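PDB 3WCY: interferon alpha/beta receptor 1 from Mus musculus, which pairs with IFNAR2 to form the cell-surface receptor for type I interferons, whose binding switches on JAK-STAT signalling. Local coordinates for residues K134-I143 with T153-I163; G334-W342 with S351-L361. All coordinates share one frame; numbering follows the deposited sequence.

Overall arrangement
The two contacts occupy equivalent places in two fibronectin type III domains of the receptor's extracellular part: interaction 1 in the second domain, interaction 2 in the fourth and last. Each takes in a beta hairpin (138-145 with 152-156; 337-343 with 350-354) and the strand that follows it (160-163; 358-361), which belongs to the facing three-stranded sheet. Each therefore spans the sandwich as well as pairing neighbours within one sheet. They come in series along the chain, with their centres 33 Å apart and nearest atoms about 20 Å apart, so neither touches the other. The same arrangement recurs in separate domains of a modular ectodomain.

Interaction 1 (K134-I143 with T153-I163); sequences KPSFSYTIRI and TINSTYYVEKI
Tyr139 turns its ring edge toward one face of the Tyr159 ring, an offset edge-to-face pair with centroids 5.5 Å apart and planes at 68°. Tyrosine suits both places, a broad apolar ring for the interior with a hydroxyl at its end. The Tyr159 hydroxyl reaches the far end of the other segment, its OH 2.8 Å from Lys134 O. With an alanine in place of Tyr139 the ring is gone, and the Tyr159 face would probably lose its partner, leaving that ring less firmly fixed in rotation.

Beside the rings runs an antiparallel ladder. Tyr139 N gives to Ser156 O and Ser156 N returns to Tyr139 O, and Ile141 and Ile154 pair likewise, Ile141 N giving to Ile154 O at 2.7 Å. On Tyr139's face of the sheet, branched Ile141, Ile143 and Ile154 fill the interior, and Ile163 joins them from the facing sheet. Ile143 CG2 meets Ile154 CD1 at 3.8 Å, and its other branch, carried by CG1 anti to the backbone N (chi1 -167°), brings CD1 tip to tip with Ile163 CD1. Ile141 CG2 also touches Ile163 CD1. Ser156, also facing inward, is buried, its small hydroxyl satisfied by donating to Glu161 OE1 at 2.8 Å.

The hairpin and the next strand form part of a fibronectin type III sandwich, the receptor's second. Strand 138-145 pairs on its other flank with 171-179, whose Leu174 packs on Ile141 and Ile143. After Tyr159 the chain passes to the facing sheet, where 160-163 lies beside 116-121, whose Ile120 touches Tyr139 and Ile141.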
loop_
_atom_site.group_PDB
_atom_site.type_symbol
_atom_site.label_atom_id
_atom_site.label_comp_id
_atom_site.label_asym_id
_atom_site.label_seq_id
_atom_site.Cartn_x
_atom_site.Cartn_y
_atom_site.Cartn_z
ATOM N N LYS A 134 5.768 -10.719 3.517
ATOM C CA LYS A 134 4.855 -10.652 2.366
ATOM C C LYS A 134 4.386 -9.222 2.001
ATOM O O LYS A 134 4.436 -8.898 0.809
ATOM C CB LYS A 134 3.622 -11.555 2.564
ATOM C CG LYS A 134 3.917 -13.032 2.715
ATOM C CD LYS A 134 3.138 -13.612 3.881
ATOM C CE LYS A 134 1.874 -14.317 3.457
ATOM N NZ LYS A 134 1.138 -14.846 4.630
ATOM N N PRO A 135 3.930 -8.345 2.955
ATOM C CA PRO A 135 3.470 -7.008 2.538
ATOM C C PRO A 135 4.596 -6.084 2.084
ATOM O O PRO A 135 4.362 -5.181 1.277
ATOM C CB PRO A 135 2.757 -6.471 3.781
ATOM C CG PRO A 135 2.611 -7.648 4.713
ATOM C CD PRO A 135 3.764 -8.515 4.415
ATOM N N SER A 136 5.819 -6.331 2.579
ATOM C CA SER A 136 6.989 -5.528 2.234
ATOM C C SER A 136 7.410 -5.719 0.779
ATOM O O SER A 136 7.738 -4.729 0.124
ATOM C CB SER A 136 8.150 -5.814 3.185
ATOM O OG SER A 136 7.921 -5.263 4.474
ATOM N N PHE A 137 7.353 -6.975 0.268
ATOM C CA PHE A 137 7.725 -7.347 -1.102
ATOM C C PHE A 137 7.044 -6.541 -2.201
ATOM O O PHE A 137 5.852 -6.246 -2.132
ATOM C CB PHE A 137 7.476 -8.840 -1.379
ATOM C CG PHE A 137 8.216 -9.862 -0.550
ATOM C CD1 PHE A 137 9.575 -9.723 -0.293
ATOM C CD2 PHE A 137 7.581 -11.019 -0.122
ATOM C CE1 PHE A 137 10.262 -10.685 0.454
ATOM C CE2 PHE A 137 8.275 -11.989 0.604
ATOM C CZ PHE A 137 9.612 -11.816 0.882
ATOM N N SER A 138 7.821 -6.221 -3.230
ATOM C CA SER A 138 7.395 -5.537 -4.446
ATOM C C SER A 138 7.880 -6.426 -5.582
ATOM O O SER A 138 8.721 -7.297 -5.349
ATOM C CB SER A 138 8.032 -4.153 -4.547
ATOM O OG SER A 138 7.666 -3.497 -5.751
ATOM N N TYR A 139 7.326 -6.249 -6.788
ATOM C CA TYR A 139 7.700 -7.055 -7.955
ATOM C C TYR A 139 7.941 -6.190 -9.180
ATOM O O TYR A 139 7.345 -5.117 -9.311
ATOM C CB TYR A 139 6.659 -8.169 -8.236
ATOM C CG TYR A 139 6.347 -9.008 -7.014
ATOM C CD1 TYR A 139 7.165 -10.072 -6.646
ATOM C CD2 TYR A 139 5.273 -8.690 -6.180
ATOM C CE1 TYR A 139 6.908 -10.820 -5.497
ATOM C CE2 TYR A 139 5.010 -9.428 -5.025
ATOM C CZ TYR A 139 5.832 -10.492 -4.688
ATOM O OH TYR A 139 5.591 -11.217 -3.549
ATOM N N THR A 140 8.864 -6.630 -10.042
ATOM C CA THR A 140 9.214 -5.941 -11.287
ATOM C C THR A 140 9.042 -6.957 -12.421
ATOM O O THR A 140 9.664 -8.024 -12.390
ATOM C CB THR A 140 10.648 -5.360 -11.239
ATOM O OG1 THR A 140 11.595 -6.430 -11.242
ATOM C CG2 THR A 140 10.895 -4.449 -10.046
ATOM N N ILE A 141 8.182 -6.642 -13.395
ATOM C CA ILE A 141 7.889 -7.523 -14.525
ATOM C C ILE A 141 8.570 -7.019 -15.790
ATOM O O ILE A 141 8.542 -5.819 -16.071
ATOM C CB ILE A 141 6.357 -7.717 -14.780
ATOM C CG1 ILE A 141 5.432 -7.424 -13.555
ATOM C CG2 ILE A 141 6.052 -9.036 -15.489
ATOM C CD1 ILE A 141 5.440 -8.420 -12.399
ATOM N N ARG A 142 9.141 -7.959 -16.570
ATOM C CA ARG A 142 9.786 -7.716 -17.858
ATOM C C ARG A 142 9.037 -8.507 -18.927
ATOM O O ARG A 142 8.889 -9.722 -18.806
ATOM C CB ARG A 142 11.255 -8.139 -17.823
ATOM C CG ARG A 142 12.207 -7.086 -17.285
ATOM C CD ARG A 142 13.630 -7.586 -17.434
ATOM N NE ARG A 142 14.614 -6.690 -16.830
ATOM C CZ ARG A 142 15.845 -7.057 -16.482
ATOM N NH1 ARG A 142 16.249 -8.310 -16.664
ATOM N NH2 ARG A 142 16.677 -6.177 -15.938
ATOM N N ILE A 143 8.548 -7.808 -19.958
ATOM C CA ILE A 143 7.806 -8.384 -21.081
ATOM C C ILE A 143 8.402 -7.932 -22.429
ATOM O O ILE A 143 8.823 -6.783 -22.583
ATOM C CB ILE A 143 6.265 -8.128 -20.949
ATOM C CG1 ILE A 143 5.431 -8.982 -21.937
ATOM C CG2 ILE A 143 5.898 -6.632 -20.994
ATOM C CD1 ILE A 143 3.894 -9.059 -21.676
ATOM N N THR A 153 9.262 -2.652 -19.064
ATOM C CA THR A 153 9.308 -2.868 -17.617
ATOM C C THR A 153 8.082 -2.325 -16.875
ATOM O O THR A 153 7.725 -1.159 -17.040
ATOM C CB THR A 153 10.659 -2.420 -17.034
ATOM O OG1 THR A 153 11.716 -2.807 -17.927
ATOM C CG2 THR A 153 10.909 -2.989 -15.631
ATOM N N ILE A 154 7.434 -3.183 -16.071
ATOM C CA ILE A 154 6.253 -2.812 -15.279
ATOM C C ILE A 154 6.499 -3.176 -13.810
ATOM O O ILE A 154 6.861 -4.315 -13.515
ATOM C CB ILE A 154 4.943 -3.454 -15.839
ATOM C CG1 ILE A 154 4.692 -3.079 -17.311
ATOM C CG2 ILE A 154 3.724 -3.097 -14.994
ATOM C CD1 ILE A 154 4.650 -4.258 -18.233
ATOM N N ASN A 155 6.308 -2.213 -12.892
ATOM C CA ASN A 155 6.478 -2.462 -11.459
ATOM C C ASN A 155 5.121 -2.755 -10.822
ATOM O O ASN A 155 4.125 -2.118 -11.181
ATOM C CB ASN A 155 7.162 -1.286 -10.761
ATOM C CG ASN A 155 8.474 -0.878 -11.375
ATOM O OD1 ASN A 155 9.533 -1.607 -11.070
ATOM N ND2 ASN A 155 8.555 0.104 -12.115
ATOM N N SER A 156 5.073 -3.730 -9.895
ATOM C CA SER A 156 3.823 -4.089 -9.219
ATOM C C SER A 156 3.959 -4.570 -7.783
ATOM O O SER A 156 4.885 -5.312 -7.445
ATOM C CB SER A 156 3.029 -5.114 -10.024
ATOM O OG SER A 156 1.730 -5.280 -9.477
ATOM N N THR A 157 2.974 -4.179 -6.962
ATOM C CA THR A 157 2.821 -4.572 -5.561
ATOM C C THR A 157 1.707 -5.618 -5.515
ATOM O O THR A 157 1.608 -6.401 -4.565
ATOM C CB THR A 157 2.463 -3.352 -4.707
ATOM O OG1 THR A 157 1.505 -2.548 -5.405
ATOM C CG2 THR A 157 3.685 -2.520 -4.339
ATOM N N TYR A 158 0.887 -5.625 -6.584
ATOM C CA TYR A 158 -0.275 -6.480 -6.803
ATOM C C TYR A 158 0.153 -7.893 -7.183
ATOM O O TYR A 158 1.043 -8.063 -8.018
ATOM C CB TYR A 158 -1.208 -5.859 -7.870
ATOM C CG TYR A 158 -1.614 -4.419 -7.583
ATOM C CD1 TYR A 158 -0.786 -3.355 -7.937
ATOM C CD2 TYR A 158 -2.837 -4.123 -6.985
ATOM C CE1 TYR A 158 -1.149 -2.034 -7.671
ATOM C CE2 TYR A 158 -3.221 -2.805 -6.740
ATOM C CZ TYR A 158 -2.375 -1.763 -7.086
ATOM O OH TYR A 158 -2.738 -0.458 -6.841
ATOM N N TYR A 159 -0.476 -8.908 -6.554
ATOM C CA TYR A 159 -0.184 -10.329 -6.770
ATOM C C TYR A 159 -0.723 -10.883 -8.091
ATOM O O TYR A 159 -0.459 -12.036 -8.445
ATOM C CB TYR A 159 -0.555 -11.173 -5.540
ATOM C CG TYR A 159 0.397 -10.948 -4.385
ATOM C CD1 TYR A 159 1.504 -11.770 -4.198
ATOM C CD2 TYR A 159 0.222 -9.882 -3.508
ATOM C CE1 TYR A 159 2.396 -11.552 -3.149
ATOM C CE2 TYR A 159 1.107 -9.657 -2.454
ATOM C CZ TYR A 159 2.191 -10.496 -2.275
ATOM O OH TYR A 159 3.058 -10.265 -1.233
ATOM N N VAL A 160 -1.463 -10.037 -8.821
ATOM C CA VAL A 160 -1.984 -10.264 -10.166
ATOM C C VAL A 160 -1.822 -8.916 -10.871
ATOM O O VAL A 160 -2.465 -7.936 -10.480
ATOM C CB VAL A 160 -3.444 -10.785 -10.229
ATOM C CG1 VAL A 160 -3.928 -10.881 -11.674
ATOM C CG2 VAL A 160 -3.590 -12.133 -9.532
ATOM N N GLU A 161 -0.916 -8.843 -11.850
ATOM C CA GLU A 161 -0.708 -7.600 -12.582
ATOM C C GLU A 161 -1.074 -7.814 -14.038
ATOM O O GLU A 161 -0.400 -8.568 -14.739
ATOM C CB GLU A 161 0.724 -7.050 -12.393
ATOM C CG GLU A 161 1.012 -5.725 -13.099
ATOM C CD GLU A 161 0.179 -4.514 -12.708
ATOM O OE1 GLU A 161 0.212 -4.115 -11.521
ATOM O OE2 GLU A 161 -0.478 -3.940 -13.606
ATOM N N LYS A 162 -2.177 -7.193 -14.473
ATOM C CA LYS A 162 -2.641 -7.299 -15.850
ATOM C C LYS A 162 -1.855 -6.326 -16.730
ATOM O O LYS A 162 -1.904 -5.112 -16.506
ATOM C CB LYS A 162 -4.159 -7.059 -15.943
ATOM C CG LYS A 162 -4.754 -7.340 -17.328
ATOM C CD LYS A 162 -6.287 -7.253 -17.349
ATOM C CE LYS A 162 -6.832 -5.842 -17.475
ATOM N NZ LYS A 162 -6.535 -5.233 -18.802
ATOM N N ILE A 163 -1.093 -6.877 -17.706
ATOM C CA ILE A 163 -0.303 -6.094 -18.659
ATOM C C ILE A 163 -1.201 -5.795 -19.867
ATOM O O ILE A 163 -1.564 -6.725 -20.591
ATOM C CB ILE A 163 1.036 -6.777 -19.028
ATOM C CG1 ILE A 163 1.886 -7.020 -17.764
ATOM C CG2 ILE A 163 1.802 -5.936 -20.057
ATOM C CD1 ILE A 163 2.900 -8.128 -17.874
#

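Interaction 2 (G334-W342 with S351-L361); sequences GLNYEIIFW and SMEKDGPEFTL
Phe341, Phe359 and Tyr337 each receive an aliphatic group over a ring face. Leu361 CD2 sits over the centre of the Phe341 ring, 3.4 Å from its centroid, as the two side chains slide past each other in opposite directions. Ile339 CD1 stands in the same way above Phe359, 3.7 Å from that centroid, and Lys354 CB lies over the opposite face of Phe359, toward its rim. Pro357 CB lies nearer the rim of the Tyr337 ring; proline suits the place, its compact ring giving CH groups to the aromatic face.

Other apolar contacts fill in between. Tyr337 CB meets the edge of Phe359, 3.6 Å from CE2. Ile339 CG2 runs alongside Met352 CG, and the flexible methionine, with CG between the backbone N and the carbonyl carbon (chi1 62°), brings its sulfur obliquely to Phe341, SD to CE2 at 3.9 Å, a Met-aromatic contact.

Much of this packing lies between the two sheets of a fibronectin type III sandwich, the receptor's fourth. Strands 337-343 and 350-354 form a hairpin in the four-stranded sheet, whereas 358-361 belongs to the three-stranded one and contributes Phe359 and Leu361 from across.

Two backbone bonds join 334-342 to 351-361: Ile339 N to Met352 O at 2.8 Å, and a longer return from Met352 N to Ile339 O. Phe341 and Ile350 add a further bond to the hairpin.

The polar contact joins Asn336 and Glu353. Asn336 ND2 reaches Glu353 OE2 at 3.2 Å from above the carboxylate plane, with a weak second bond to OE1. An amide suits this place because its N-H groups can serve a carboxylate.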
loop_
_atom_site.group_PDB
_atom_site.type_symbol
_atom_site.label_atom_id
_atom_site.label_comp_id
_atom_site.label_asym_id
_atom_site.label_seq_id
_atom_site.Cartn_x
_atom_site.Cartn_y
_atom_site.Cartn_z
ATOM N N GLY A 334 7.133 22.945 7.829
ATOM C CA GLY A 334 7.317 21.786 6.953
ATOM C C GLY A 334 6.002 21.634 6.211
ATOM O O GLY A 334 5.017 21.156 6.788
ATOM N N LEU A 335 5.974 22.068 4.930
ATOM C CA LEU A 335 4.845 21.878 4.007
ATOM C C LEU A 335 5.276 21.903 2.527
ATOM O O LEU A 335 6.292 22.517 2.186
ATOM C CB LEU A 335 3.752 22.945 4.267
ATOM C CG LEU A 335 2.854 22.740 5.500
ATOM C CD1 LEU A 335 3.394 23.472 6.708
ATOM C CD2 LEU A 335 1.464 23.249 5.250
ATOM N N ASN A 336 4.495 21.228 1.655
ATOM C CA ASN A 336 4.724 21.175 0.205
ATOM C C ASN A 336 3.634 21.980 -0.507
ATOM O O ASN A 336 2.455 21.878 -0.147
ATOM C CB ASN A 336 4.771 19.729 -0.303
ATOM C CG ASN A 336 5.674 19.519 -1.502
ATOM O OD1 ASN A 336 6.839 19.947 -1.533
ATOM N ND2 ASN A 336 5.173 18.808 -2.502
ATOM N N TYR A 337 4.030 22.799 -1.497
ATOM C CA TYR A 337 3.107 23.680 -2.220
ATOM C C TYR A 337 2.998 23.383 -3.718
ATOM O O TYR A 337 3.907 22.791 -4.302
ATOM C CB TYR A 337 3.478 25.157 -1.977
ATOM C CG TYR A 337 3.643 25.533 -0.518
ATOM C CD1 TYR A 337 4.904 25.583 0.072
ATOM C CD2 TYR A 337 2.540 25.854 0.271
ATOM C CE1 TYR A 337 5.063 25.940 1.410
ATOM C CE2 TYR A 337 2.687 26.211 1.611
ATOM C CZ TYR A 337 3.951 26.252 2.177
ATOM O OH TYR A 337 4.101 26.599 3.495
ATOM N N GLU A 338 1.876 23.807 -4.331
ATOM C CA GLU A 338 1.581 23.632 -5.753
ATOM C C GLU A 338 1.035 24.918 -6.364
ATOM O O GLU A 338 0.271 25.624 -5.715
ATOM C CB GLU A 338 0.569 22.492 -5.963
ATOM C CG GLU A 338 0.816 21.694 -7.235
ATOM C CD GLU A 338 -0.327 20.823 -7.727
ATOM O OE1 GLU A 338 -0.872 20.028 -6.928
ATOM O OE2 GLU A 338 -0.639 20.898 -8.938
ATOM N N ILE A 339 1.414 25.211 -7.620
ATOM C CA ILE A 339 0.941 26.387 -8.350
ATOM C C ILE A 339 0.234 26.016 -9.650
ATOM O O ILE A 339 0.583 25.019 -10.273
ATOM C CB ILE A 339 2.037 27.488 -8.496
ATOM C CG1 ILE A 339 1.579 28.800 -7.874
ATOM C CG2 ILE A 339 2.515 27.712 -9.926
ATOM C CD1 ILE A 339 1.936 28.929 -6.471
ATOM N N ILE A 340 -0.791 26.796 -10.020
ATOM C CA ILE A 340 -1.573 26.626 -11.243
ATOM C C ILE A 340 -1.729 28.021 -11.856
ATOM O O ILE A 340 -2.524 28.829 -11.370
ATOM C CB ILE A 340 -2.928 25.877 -10.996
ATOM C CG1 ILE A 340 -2.694 24.398 -10.587
ATOM C CG2 ILE A 340 -3.839 25.933 -12.228
ATOM C CD1 ILE A 340 -3.736 23.818 -9.577
ATOM N N PHE A 341 -0.923 28.319 -12.883
ATOM C CA PHE A 341 -0.947 29.616 -13.547
ATOM C C PHE A 341 -1.319 29.563 -15.026
ATOM O O PHE A 341 -0.980 28.608 -15.725
ATOM C CB PHE A 341 0.358 30.401 -13.303
ATOM C CG PHE A 341 1.603 29.869 -13.973
ATOM C CD1 PHE A 341 2.142 30.508 -15.080
ATOM C CD2 PHE A 341 2.258 28.748 -13.474
ATOM C CE1 PHE A 341 3.294 30.014 -15.700
ATOM C CE2 PHE A 341 3.407 28.254 -14.097
ATOM C CZ PHE A 341 3.920 28.894 -15.201
ATOM N N TRP A 342 -2.030 30.602 -15.493
ATOM C CA TRP A 342 -2.457 30.749 -16.887
ATOM C C TRP A 342 -2.558 32.228 -17.296
ATOM O O TRP A 342 -2.084 33.090 -16.559
ATOM C CB TRP A 342 -3.756 29.958 -17.165
ATOM C CG TRP A 342 -5.005 30.505 -16.537
ATOM C CD1 TRP A 342 -5.937 31.303 -17.132
ATOM C CD2 TRP A 342 -5.512 30.198 -15.233
ATOM N NE1 TRP A 342 -6.976 31.546 -16.266
ATOM C CE2 TRP A 342 -6.743 30.878 -15.092
ATOM C CE3 TRP A 342 -5.032 29.437 -14.154
ATOM C CZ2 TRP A 342 -7.498 30.827 -13.914
ATOM C CZ3 TRP A 342 -5.789 29.372 -12.994
ATOM C CH2 TRP A 342 -7.003 30.067 -12.880
ATOM N N SER A 351 1.331 24.386 -14.674
ATOM C CA SER A 351 1.450 24.057 -13.259
ATOM C C SER A 351 2.838 23.615 -12.830
ATOM O O SER A 351 3.461 22.789 -13.504
ATOM C CB SER A 351 0.427 22.987 -12.884
ATOM O OG SER A 351 0.522 21.845 -13.722
ATOM N N MET A 352 3.305 24.143 -11.681
ATOM C CA MET A 352 4.601 23.804 -11.087
ATOM C C MET A 352 4.570 23.747 -9.556
ATOM O O MET A 352 3.800 24.475 -8.926
ATOM C CB MET A 352 5.740 24.696 -11.623
ATOM C CG MET A 352 5.589 26.168 -11.323
ATOM S SD MET A 352 6.716 27.162 -12.321
ATOM C CE MET A 352 7.154 28.437 -11.144
ATOM N N GLU A 353 5.393 22.857 -8.971
ATOM C CA GLU A 353 5.508 22.688 -7.524
ATOM C C GLU A 353 6.934 22.961 -7.043
ATOM O O GLU A 353 7.900 22.616 -7.727
ATOM C CB GLU A 353 4.960 21.318 -7.046
ATOM C CG GLU A 353 5.937 20.148 -7.053
ATOM C CD GLU A 353 5.841 19.190 -5.880
ATOM O OE1 GLU A 353 4.761 18.584 -5.686
ATOM O OE2 GLU A 353 6.862 19.015 -5.177
ATOM N N LYS A 354 7.057 23.621 -5.886
ATOM C CA LYS A 354 8.350 23.932 -5.283
ATOM C C LYS A 354 8.414 23.385 -3.860
ATOM O O LYS A 354 7.437 22.795 -3.374
ATOM C CB LYS A 354 8.672 25.447 -5.337
ATOM C CG LYS A 354 8.871 26.026 -6.744
ATOM C CD LYS A 354 10.001 25.372 -7.551
ATOM C CE LYS A 354 9.793 25.544 -9.038
ATOM N NZ LYS A 354 10.896 24.937 -9.828
ATOM N N ASP A 355 9.580 23.553 -3.211
ATOM C CA ASP A 355 9.859 23.093 -1.850
ATOM C C ASP A 355 9.257 24.068 -0.855
ATOM O O ASP A 355 8.423 23.672 -0.038
ATOM C CB ASP A 355 11.377 22.933 -1.639
ATOM C CG ASP A 355 12.091 22.409 -2.870
ATOM O OD1 ASP A 355 11.918 21.206 -3.192
ATOM O OD2 ASP A 355 12.750 23.218 -3.565
ATOM N N GLY A 356 9.647 25.336 -0.970
ATOM C CA GLY A 356 9.156 26.419 -0.126
ATOM C C GLY A 356 7.942 27.122 -0.710
ATOM O O GLY A 356 7.404 26.684 -1.732
ATOM N N PRO A 357 7.482 28.231 -0.095
ATOM C CA PRO A 357 6.294 28.920 -0.624
ATOM C C PRO A 357 6.593 30.025 -1.642
ATOM O O PRO A 357 5.694 30.436 -2.375
ATOM C CB PRO A 357 5.627 29.474 0.637
ATOM C CG PRO A 357 6.690 29.415 1.727
ATOM C CD PRO A 357 7.957 28.876 1.142
ATOM N N GLU A 358 7.839 30.516 -1.669
ATOM C CA GLU A 358 8.279 31.569 -2.572
ATOM C C GLU A 358 8.498 31.054 -4.009
ATOM O O GLU A 358 9.597 30.606 -4.362
ATOM C CB GLU A 358 9.534 32.256 -2.019
ATOM C CG GLU A 358 9.282 33.656 -1.503
ATOM C CD GLU A 358 10.552 34.416 -1.184
ATOM O OE1 GLU A 358 11.015 34.331 -0.025
ATOM O OE2 GLU A 358 11.098 35.075 -2.099
ATOM N N PHE A 359 7.425 31.104 -4.820
ATOM C CA PHE A 359 7.412 30.733 -6.238
ATOM C C PHE A 359 7.774 31.983 -7.028
ATOM O O PHE A 359 7.285 33.066 -6.711
ATOM C CB PHE A 359 6.014 30.250 -6.664
ATOM C CG PHE A 359 5.646 28.843 -6.263
ATOM C CD1 PHE A 359 5.676 27.809 -7.191
ATOM C CD2 PHE A 359 5.232 28.556 -4.968
ATOM C CE1 PHE A 359 5.316 26.506 -6.822
ATOM C CE2 PHE A 359 4.879 27.254 -4.600
ATOM C CZ PHE A 359 4.926 26.237 -5.526
ATOM N N THR A 360 8.632 31.848 -8.033
ATOM C CA THR A 360 9.045 32.982 -8.851
ATOM C C THR A 360 8.729 32.702 -10.319
ATOM O O THR A 360 9.427 31.911 -10.966
ATOM C CB THR A 360 10.506 33.374 -8.528
ATOM O OG1 THR A 360 10.593 33.742 -7.148
ATOM C CG2 THR A 360 11.020 34.519 -9.390
ATOM N N LEU A 361 7.649 33.319 -10.831
ATOM C CA LEU A 361 7.253 33.148 -12.229
ATOM C C LEU A 361 8.134 34.022 -13.096
ATOM O O LEU A 361 7.945 35.239 -13.170
ATOM C CB LEU A 361 5.758 33.428 -12.465
ATOM C CG LEU A 361 4.774 32.452 -11.828
ATOM C CD1 LEU A 361 3.361 32.972 -11.914
ATOM C CD2 LEU A 361 4.853 31.108 -12.481
#